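Local coordinates for diffuse adherence adhesin (Escherichia coli, PDB 4MEE), which attaches the bacterium to human and other mammalian cells as an autotransporter adhesin, its C-terminal domain here being the outer-membrane β-barrel that forms the transport unit, at residues 280-285 and 318-323; 336-341 and 376-381. All coordinates share one frame; numbering follows the deposited sequence.

Interaction 1: 280-285 and 318-323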
loop_
_atom_site.group_PDB
_atom_site.type_symbol
_atom_site.label_atom_id
_atom_site.label_comp_id
_atom_site.label_asym_id
_atom_site.label_seq_id
_atom_site.Cartn_x
_atom_site.Cartn_y
_atom_site.Cartn_z
ATOM N N GLY A 280 4.488 11.650 -22.397
ATOM C CA GLY A 280 3.823 12.814 -21.831
ATOM C C GLY A 280 3.514 12.725 -20.350
ATOM O O GLY A 280 3.733 11.696 -19.720
ATOM N N LEU A 281 2.990 13.815 -19.796
ATOM C CA LEU A 281 2.668 13.906 -18.372
ATOM C C LEU A 281 1.467 13.076 -17.974
ATOM O O LEU A 281 0.583 12.843 -18.778
ATOM C CB LEU A 281 2.379 15.346 -17.988
ATOM C CG LEU A 281 3.545 16.320 -18.099
ATOM C CD1 LEU A 281 3.080 17.733 -17.797
ATOM C CD2 LEU A 281 4.678 15.908 -17.180
ATOM N N PHE A 282 1.426 12.638 -16.726
ATOM C CA PHE A 282 0.269 11.906 -16.250
ATOM C C PHE A 282 0.064 12.183 -14.772
ATOM O O PHE A 282 0.961 12.676 -14.127
ATOM C CB PHE A 282 0.379 10.416 -16.593
ATOM C CG PHE A 282 1.116 9.610 -15.608
ATOM C CD1 PHE A 282 2.433 9.312 -15.799
ATOM C CD2 PHE A 282 0.467 9.106 -14.525
ATOM C CE1 PHE A 282 3.099 8.554 -14.895
ATOM C CE2 PHE A 282 1.127 8.354 -13.611
ATOM C CZ PHE A 282 2.449 8.070 -13.798
ATOM N N ALA A 283 -1.136 11.932 -14.267
ATOM C CA ALA A 283 -1.446 12.155 -12.867
ATOM C C ALA A 283 -2.511 11.189 -12.458
ATOM O O ALA A 283 -3.305 10.786 -13.267
ATOM C CB ALA A 283 -1.948 13.555 -12.662
ATOM N N GLU A 284 -2.521 10.813 -11.194
ATOM C CA GLU A 284 -3.523 9.897 -10.696
ATOM C C GLU A 284 -3.936 10.415 -9.345
ATOM O O GLU A 284 -3.163 11.100 -8.712
ATOM C CB GLU A 284 -2.934 8.509 -10.549
ATOM C CG GLU A 284 -2.688 7.808 -11.866
ATOM C CD GLU A 284 -2.459 6.323 -11.701
ATOM O OE1 GLU A 284 -2.711 5.788 -10.599
ATOM O OE2 GLU A 284 -2.026 5.689 -12.682
ATOM N N THR A 285 -5.147 10.114 -8.893
ATOM C CA THR A 285 -5.560 10.531 -7.562
ATOM C C THR A 285 -6.637 9.675 -6.982
ATOM O O THR A 285 -7.388 9.070 -7.706
ATOM C CB THR A 285 -6.145 11.917 -7.626
ATOM O OG1 THR A 285 -5.249 12.733 -8.374
ATOM C CG2 THR A 285 -6.284 12.442 -6.254
ATOM N N GLY A 318 3.805 11.953 -12.899
ATOM C CA GLY A 318 5.045 11.476 -13.460
ATOM C C GLY A 318 5.206 11.893 -14.895
ATOM O O GLY A 318 4.501 12.771 -15.373
ATOM N N TYR A 319 6.155 11.275 -15.586
ATOM C CA TYR A 319 6.331 11.521 -17.010
ATOM C C TYR A 319 6.634 10.229 -17.758
ATOM O O TYR A 319 7.624 9.552 -17.475
ATOM C CB TYR A 319 7.441 12.551 -17.241
ATOM C CG TYR A 319 7.676 12.919 -18.690
ATOM C CD1 TYR A 319 6.861 13.849 -19.335
ATOM C CD2 TYR A 319 8.724 12.350 -19.413
ATOM C CE1 TYR A 319 7.079 14.198 -20.657
ATOM C CE2 TYR A 319 8.950 12.691 -20.737
ATOM C CZ TYR A 319 8.126 13.617 -21.352
ATOM O OH TYR A 319 8.345 13.965 -22.665
ATOM N N ASN A 320 5.772 9.894 -18.713
ATOM C CA ASN A 320 5.993 8.742 -19.580
ATOM C C ASN A 320 6.856 9.123 -20.779
ATOM O O ASN A 320 6.599 10.127 -21.448
ATOM C CB ASN A 320 4.660 8.137 -20.033
ATOM C CG ASN A 320 3.940 7.401 -18.917
ATOM O OD1 ASN A 320 4.566 6.812 -18.037
ATOM N ND2 ASN A 320 2.614 7.421 -18.958
ATOM N N LEU A 321 7.884 8.318 -21.033
ATOM C CA LEU A 321 8.848 8.598 -22.091
ATOM C C LEU A 321 9.189 7.332 -22.870
ATOM O O LEU A 321 9.673 6.355 -22.296
ATOM C CB LEU A 321 10.121 9.220 -21.497
ATOM C CG LEU A 321 11.287 9.584 -22.426
ATOM C CD1 LEU A 321 11.005 10.865 -23.200
ATOM C CD2 LEU A 321 12.577 9.720 -21.632
ATOM N N ASN A 322 8.921 7.359 -24.174
ATOM C CA ASN A 322 9.312 6.278 -25.075
ATOM C C ASN A 322 10.755 6.479 -25.529
ATOM O O ASN A 322 11.050 7.357 -26.344
ATOM C CB ASN A 322 8.361 6.194 -26.278
ATOM C CG ASN A 322 8.704 5.056 -27.227
ATOM O OD1 ASN A 322 9.208 4.010 -26.817
ATOM N ND2 ASN A 322 8.419 5.256 -28.509
ATOM N N VAL A 323 11.647 5.657 -24.986
ATOM C CA VAL A 323 13.081 5.795 -25.220
ATOM C C VAL A 323 13.470 5.245 -26.592
ATOM O O VAL A 323 13.989 5.981 -27.437
ATOM C CB VAL A 323 13.898 5.120 -24.090
ATOM C CG1 VAL A 323 15.386 5.093 -24.413
ATOM C CG2 VAL A 323 13.660 5.831 -22.767
#
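Strands 280-298 and 303-327 form a β-hairpin of the autotransporter barrel, and Gly-280, Leu-281 and Phe-282 pair with Asn-320, Tyr-319 and Gly-318 far from its turn. The short segments run at 140° to each other, their axes 4.7 Å apart at the closest, an antiparallel pairing well off 180°. Gly-280 and Asn-320 form a hydrogen-bonded pair: Gly-280 N reaches Asn-320 O at 2.8 Å, and Asn-320 N reaches Gly-280 O at 2.9 Å. Phe-282 and Gly-318 make the second such pair less tightly, with Gly-318 N to Phe-282 O at 3.2 Å and the return bond, Phe-282 N to Gly-318 O, weak.

Gly-318 has no side chain, and the Phe-282 ring lies across its backbone, with CE1 at 3.8 Å from Gly-318 CA and the amide N of Gly-318 over one ring face, offset toward the rim. CG of Phe-282 sits between its own backbone N and carbonyl carbon (chi1 86°), which leans the ring over the partner strand. Aromatic rings laid on cross-strand glycines have been described in autotransporter barrels as mortise-tenon joints, and Phe-282 with Gly-318 is consistent with one. Beyond the glycine, the Phe-282 ring and the Asn-320 amide have planes only 15° apart, although the side chains cross at about a right angle.

On the other face, Leu-281 and Tyr-319 meet in the non-hydrogen-bonded pair between the two hydrogen-bonded pairs. Leu-281 brings CD2 to the edge of the phenol ring, 3.7 Å from Tyr-319 CD1. The tyrosine ring reaches across to the Gly-280 backbone, CE1 lying 3.7 Å from Gly-280 CA. Leu-281, with Trp-271 as neighbour, lies on the protein surface within a predicted membrane strand, consistent with the lipid-facing side of the barrel.

Interaction 2: 336-341 and 376-381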
loop_
_atom_site.group_PDB
_atom_site.type_symbol
_atom_site.label_atom_id
_atom_site.label_comp_id
_atom_site.label_asym_id
_atom_site.label_seq_id
_atom_site.Cartn_x
_atom_site.Cartn_y
_atom_site.Cartn_z
ATOM N N PHE A 336 10.649 0.464 -25.329
ATOM C CA PHE A 336 11.296 0.625 -24.045
ATOM C C PHE A 336 10.977 1.989 -23.481
ATOM O O PHE A 336 11.152 3.001 -24.153
ATOM C CB PHE A 336 12.799 0.411 -24.148
ATOM C CG PHE A 336 13.543 0.810 -22.915
ATOM C CD1 PHE A 336 13.587 -0.030 -21.808
ATOM C CD2 PHE A 336 14.192 2.031 -22.855
ATOM C CE1 PHE A 336 14.278 0.343 -20.666
ATOM C CE2 PHE A 336 14.885 2.412 -21.720
ATOM C CZ PHE A 336 14.927 1.567 -20.622
ATOM N N TRP A 337 10.522 2.000 -22.235
ATOM C CA TRP A 337 9.947 3.191 -21.625
ATOM C C TRP A 337 10.610 3.543 -20.302
ATOM O O TRP A 337 10.952 2.656 -19.517
ATOM C CB TRP A 337 8.447 2.992 -21.395
ATOM C CG TRP A 337 7.622 2.949 -22.648
ATOM C CD1 TRP A 337 7.535 1.919 -23.546
ATOM C CD2 TRP A 337 6.749 3.978 -23.133
ATOM N NE1 TRP A 337 6.669 2.247 -24.558
ATOM C CE2 TRP A 337 6.173 3.504 -24.333
ATOM C CE3 TRP A 337 6.401 5.256 -22.674
ATOM C CZ2 TRP A 337 5.269 4.264 -25.082
ATOM C CZ3 TRP A 337 5.499 6.011 -23.419
ATOM C CH2 TRP A 337 4.945 5.511 -24.610
ATOM N N LEU A 338 10.782 4.842 -20.066
ATOM C CA LEU A 338 11.256 5.353 -18.779
ATOM C C LEU A 338 10.228 6.280 -18.144
ATOM O O LEU A 338 9.606 7.100 -18.829
ATOM C CB LEU A 338 12.599 6.076 -18.922
ATOM C CG LEU A 338 13.887 5.248 -18.871
ATOM C CD1 LEU A 338 15.081 6.106 -19.263
ATOM C CD2 LEU A 338 14.110 4.622 -17.501
ATOM N N GLN A 339 10.059 6.145 -16.831
ATOM C CA GLN A 339 9.051 6.902 -16.101
ATOM C C GLN A 339 9.531 7.383 -14.728
ATOM O O GLN A 339 9.442 6.643 -13.746
ATOM C CB GLN A 339 7.771 6.075 -15.951
ATOM C CG GLN A 339 6.596 6.856 -15.389
ATOM C CD GLN A 339 5.511 5.962 -14.824
ATOM O OE1 GLN A 339 4.374 5.982 -15.291
ATOM N NE2 GLN A 339 5.855 5.174 -13.813
ATOM N N PRO A 340 10.047 8.625 -14.660
ATOM C CA PRO A 340 10.263 9.253 -13.358
ATOM C C PRO A 340 8.924 9.724 -12.793
ATOM O O PRO A 340 8.120 10.301 -13.525
ATOM C CB PRO A 340 11.165 10.446 -13.686
ATOM C CG PRO A 340 10.872 10.767 -15.111
ATOM C CD PRO A 340 10.545 9.459 -15.770
ATOM N N HIS A 341 8.683 9.465 -11.509
ATOM C CA HIS A 341 7.391 9.776 -10.890
ATOM C C HIS A 341 7.487 10.162 -9.413
ATOM O O HIS A 341 8.465 9.842 -8.736
ATOM C CB HIS A 341 6.413 8.608 -11.073
ATOM C CG HIS A 341 6.900 7.316 -10.497
ATOM N ND1 HIS A 341 7.396 6.293 -11.278
ATOM C CD2 HIS A 341 6.976 6.881 -9.217
ATOM C CE1 HIS A 341 7.753 5.285 -10.504
ATOM N NE2 HIS A 341 7.512 5.617 -9.249
ATOM N N ILE A 376 11.622 5.950 -10.266
ATOM C CA ILE A 376 11.607 5.773 -11.705
ATOM C C ILE A 376 11.236 4.346 -12.057
ATOM O O ILE A 376 11.745 3.402 -11.454
ATOM C CB ILE A 376 12.974 6.077 -12.331
ATOM C CG1 ILE A 376 12.894 5.911 -13.845
ATOM C CG2 ILE A 376 14.039 5.147 -11.768
ATOM C CD1 ILE A 376 13.670 6.959 -14.608
ATOM N N ARG A 377 10.357 4.194 -13.043
ATOM C CA ARG A 377 10.031 2.874 -13.568
ATOM C C ARG A 377 10.542 2.680 -14.987
ATOM O O ARG A 377 10.377 3.549 -15.840
ATOM C CB ARG A 377 8.530 2.601 -13.534
ATOM C CG ARG A 377 8.209 1.164 -13.906
ATOM C CD ARG A 377 6.742 0.959 -14.230
ATOM N NE ARG A 377 5.926 0.787 -13.033
ATOM C CZ ARG A 377 4.857 -0.003 -12.966
ATOM N NH1 ARG A 377 4.480 -0.709 -14.024
ATOM N NH2 ARG A 377 4.169 -0.094 -11.838
ATOM N N ALA A 378 11.142 1.521 -15.225
ATOM C CA ALA A 378 11.611 1.148 -16.547
ATOM C C ALA A 378 10.751 0.011 -17.063
ATOM O O ALA A 378 10.682 -1.049 -16.449
ATOM C CB ALA A 378 13.067 0.728 -16.485
ATOM N N SER A 379 10.095 0.236 -18.193
ATOM C CA SER A 379 9.155 -0.735 -18.725
ATOM C C SER A 379 9.601 -1.172 -20.107
ATOM O O SER A 379 10.041 -0.349 -20.910
ATOM C CB SER A 379 7.763 -0.116 -18.812
ATOM O OG SER A 379 7.737 1.146 -18.172
ATOM N N TRP A 380 9.491 -2.470 -20.376
ATOM C CA TRP A 380 9.845 -3.022 -21.675
ATOM C C TRP A 380 8.633 -3.714 -22.280
ATOM O O TRP A 380 8.327 -4.848 -21.925
ATOM C CB TRP A 380 11.007 -4.010 -21.537
ATOM N N LYS A 381 7.939 -3.024 -23.185
ATOM C CA LYS A 381 6.770 -3.588 -23.877
ATOM C C LYS A 381 7.190 -4.508 -25.019
ATOM O O LYS A 381 8.163 -4.226 -25.716
ATOM C CB LYS A 381 5.891 -2.477 -24.450
ATOM C CG LYS A 381 5.314 -1.519 -23.422
ATOM C CD LYS A 381 4.353 -0.536 -24.072
ATOM C CE LYS A 381 3.739 0.394 -23.039
ATOM N NZ LYS A 381 2.546 1.111 -23.570
#
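Leu-338 CD2 meets Ile-376 CD1 at 3.7 Å, the closest apolar contact between segments 336-341 and 376-381. CG1 of Ile-376 lies anti to its backbone N (chi1 -179°), which directs this branch across the sheet, and CD1 at its end meets both Leu-338 and the Pro-340 ring; Ala-378 CB, 4.2 Å from Leu-338 CD2, and the Phe-336 ring extend this apolar face.

Beneath it, four backbone hydrogen bonds join the strands, whose segments run at 165°. Trp-337 N reaches Ser-379 O at 2.7 Å and is answered by Ser-379 N to Trp-337 O at 2.9 Å; Gln-339 and Arg-377 exchange a second pair.

The opposite face is more polar, with Trp-337 among its polar side chains. The extended Lys-381 chain crosses the five-membered ring of Trp-337 obliquely, with CE over its face, 4.1 Å from the centroid and 25° off the normal, a CH-pi contact. Gln-339 and Arg-377 lie side by side, pointing the same way. The guanidinium continues to a salt bridge with Glu-399 and a cation-pi contact with Tyr-397, while His-341 NE2 is hydrogen-bonded to Asn-401 OD1. An apolar surface backed by a polar, interlinked inner face is the hallmark of a transmembrane β-barrel wall.

Interactions 1 and 2 follow in series along the chain and share one barrel wall, with centres about 9 Å apart. The seam between them is the pairing of strands 303-327 and 333-355, so strands 280-298, 303-327, 333-355 and 370-383 stand in order. Two probable hydrogen bonds give the evidence: Val-323 N to Phe-336 O at 2.8 Å and Leu-321 O to Leu-338 N at 2.9 Å. Phe-282 of interaction 1 touches Gln-339 of interaction 2 on the face that carries Phe-282, Asn-320 and Gln-339. There Glu-284 OE2 is hydrogen-bonded to Asn-169 N, and Phe-282 and Arg-377 also approach Asn-169, consistent with the inner face packing on the segment after helix 149-162.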